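Local coordinates for protein transcriptional activator ToxR (Vibrio vulnificus, PDB 6UTC) that probably senses periplasmic signals such as bile salts, through a domain that interacts with ToxS, and activates transcription from the membrane, at residues V47-Y50 with A51-H54. Sequence-based numbering, arbitrary orientation.
Sequences VNKY and AETH
The backbone carbonyl Tyr50 O is gripped by two donors near the C-terminal end of helix 40-52. His54 ND1 gives it the shorter bond, 2.8 Å from Tyr50 O with an N-H...O angle of 161°, and the oxygen lies in the plane of the imidazole. Thr53 N reaches the same Tyr50 O at 3.2 Å from the opposite face of the carbonyl plane, bent to 144°. A side-chain N-H thus supplements a backbone N-H on a carbonyl near the end of the helix.

The same imidazole lies over the phenol ring of Tyr50. Ring centroids 3.6 Å apart and planes only 6° from parallel define an offset stack, in which His54 ND1 sits above the centre of the Tyr50 ring and Tyr50 CZ over the centre of the imidazole. With CG anti to the backbone N, the tyrosine ring stands beside its own carbonyl carbon, which lets one imidazole meet both the ring and Tyr50 O. One water bridges Tyr50 OH and His54 NE2; the hydroxyl is also hydrogen-bonded to His79, and Tyr77 stacks on the Tyr50 ring.

Elsewhere on the turn, Lys49, its chain bent at chi2 and chi3, runs beside extended Glu52 and forms a salt bridge, Lys49 NZ to Glu52 OE1 3.0 Å, the ammonium nitrogen meeting that oxygen from above the carboxylate plane. Ala51 N keeps the helical i to i-4 bond to Val47 O, whereas Glu52 N bonds to Lys49 O, three residues back, as in a 3-10 turn.

Because a carbonyl can only accept, His54 ND1 must carry a proton, and its bond together with the stack should restrict rotation of the imidazole.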
ATOM      1  N   VAL A  47      -1.251   5.680   0.689  1.00 14.23           N
ATOM      2  CA  VAL A  47      -0.747   5.916  -0.661  1.00 14.42           C
ATOM      3  C   VAL A  47      -0.562   7.409  -0.909  1.00 17.91           C
ATOM      4  O   VAL A  47       0.443   7.835  -1.496  1.00 19.91           O
ATOM      5  CB  VAL A  47      -1.675   5.250  -1.689  1.00 15.69           C
ATOM      6  CG1 VAL A  47      -1.273   5.622  -3.126  1.00 19.79           C
ATOM      7  CG2 VAL A  47      -1.668   3.728  -1.483  1.00 16.94           C
ATOM      8  N   ASN A  48      -1.518   8.227  -0.454  1.00 18.65           N
ATOM      9  CA  ASN A  48      -1.389   9.684  -0.566  1.00 20.34           C
ATOM     10  C   ASN A  48      -0.103  10.180   0.085  1.00 24.69           C
ATOM     11  O   ASN A  48       0.654  10.956  -0.511  1.00 23.05           O
ATOM     12  CB  ASN A  48      -2.604  10.338   0.107  1.00 19.13           C
ATOM     13  CG  ASN A  48      -2.481  11.865   0.239  1.00 25.51           C
ATOM     14  OD1 ASN A  48      -1.758  12.380   1.100  1.00 30.61           O
ATOM     15  ND2 ASN A  48      -3.210  12.582  -0.597  1.00 27.09           N
ATOM     16  N   LYS A  49       0.153   9.759   1.322  1.00 19.89           N
ATOM     17  CA  LYS A  49       1.324  10.251   2.038  1.00 20.50           C
ATOM     18  C   LYS A  49       2.609   9.699   1.438  1.00 23.94           C
ATOM     19  O   LYS A  49       3.630  10.399   1.385  1.00 22.95           O
ATOM     20  CB  LYS A  49       1.229   9.910   3.522  1.00 21.59           C
ATOM     21  CG  LYS A  49      -0.048  10.383   4.184  1.00 24.01           C
ATOM     22  CD  LYS A  49      -0.385  11.821   3.856  1.00 37.56           C
ATOM     23  CE  LYS A  49       0.532  12.787   4.563  1.00 32.49           C
ATOM     24  NZ  LYS A  49       0.067  14.196   4.368  1.00 38.39           N
ATOM     25  N   TYR A  50       2.576   8.454   0.960  1.00 20.81           N
ATOM     26  CA  TYR A  50       3.771   7.867   0.372  1.00 20.35           C
ATOM     27  C   TYR A  50       4.148   8.595  -0.900  1.00 21.65           C
ATOM     28  O   TYR A  50       5.337   8.805  -1.177  1.00 21.77           O
ATOM     29  CB  TYR A  50       3.511   6.395   0.097  1.00 18.64           C
ATOM     30  CG  TYR A  50       4.748   5.597  -0.240  1.00 15.79           C
ATOM     31  CD1 TYR A  50       5.553   5.088   0.765  1.00 20.25           C
ATOM     32  CD2 TYR A  50       5.096   5.335  -1.553  1.00 14.96           C
ATOM     33  CE1 TYR A  50       6.683   4.346   0.478  1.00 17.60           C
ATOM     34  CE2 TYR A  50       6.230   4.586  -1.854  1.00 16.17           C
ATOM     35  CZ  TYR A  50       7.010   4.095  -0.827  1.00 17.31           C
ATOM     36  OH  TYR A  50       8.139   3.343  -1.092  1.00 18.93           O
ATOM     37  N   ALA A  51       3.148   9.016  -1.665  1.00 20.02           N
ATOM     38  CA  ALA A  51       3.414   9.812  -2.855  1.00 24.57           C
ATOM     39  C   ALA A  51       4.163  11.105  -2.542  1.00 26.78           C
ATOM     40  O   ALA A  51       4.886  11.611  -3.407  1.00 24.54           O
ATOM     41  CB  ALA A  51       2.100  10.096  -3.575  1.00 23.84           C
ATOM     42  N   GLU A  52       4.047  11.631  -1.321  1.00 23.11           N
ATOM     43  CA  GLU A  52       4.697  12.903  -1.007  1.00 24.86           C
ATOM     44  C   GLU A  52       6.215  12.791  -0.998  1.00 27.39           C
ATOM     45  O   GLU A  52       6.907  13.786  -1.238  1.00 27.83           O
ATOM     46  CB  GLU A  52       4.199  13.443   0.329  1.00 25.14           C
ATOM     47  CG  GLU A  52       2.762  13.909   0.281  1.00 26.73           C
ATOM     48  CD  GLU A  52       2.320  14.567   1.566  1.00 26.13           C
ATOM     49  OE1 GLU A  52       1.146  14.986   1.632  1.00 30.64           O
ATOM     50  OE2 GLU A  52       3.139  14.660   2.506  1.00 32.04           O
ATOM     51  N   THR A  53       6.755  11.611  -0.713  1.00 24.00           N
ATOM     52  CA  THR A  53       8.194  11.398  -0.750  1.00 23.42           C
ATOM     53  C   THR A  53       8.625  10.496  -1.899  1.00 22.88           C
ATOM     54  O   THR A  53       9.789  10.077  -1.933  1.00 27.91           O
ATOM     55  CB  THR A  53       8.671  10.833   0.583  1.00 28.18           C
ATOM     56  OG1 THR A  53       7.749   9.821   1.016  1.00 30.01           O
ATOM     57  CG2 THR A  53       8.741  11.935   1.630  1.00 31.20           C
ATOM     58  N   HIS A  54       7.725  10.190  -2.843  1.00 24.49           N
ATOM     59  CA  HIS A  54       8.045   9.294  -3.962  1.00 20.17           C
ATOM     60  C   HIS A  54       7.274   9.774  -5.194  1.00 23.58           C
ATOM     61  O   HIS A  54       6.140   9.356  -5.429  1.00 24.31           O
ATOM     62  CB  HIS A  54       7.682   7.853  -3.626  1.00 18.41           C
ATOM     63  CG  HIS A  54       8.321   7.335  -2.378  1.00 20.13           C
ATOM     64  ND1 HIS A  54       7.779   7.540  -1.129  1.00 22.14           N
ATOM     65  CD2 HIS A  54       9.439   6.595  -2.186  1.00 22.11           C
ATOM     66  CE1 HIS A  54       8.546   6.966  -0.219  1.00 25.71           C
ATOM     67  NE2 HIS A  54       9.559   6.382  -0.835  1.00 25.74           N
TER
HETATM   68  O   HOH W   1      10.746   4.051   0.307  1.00 25.96           O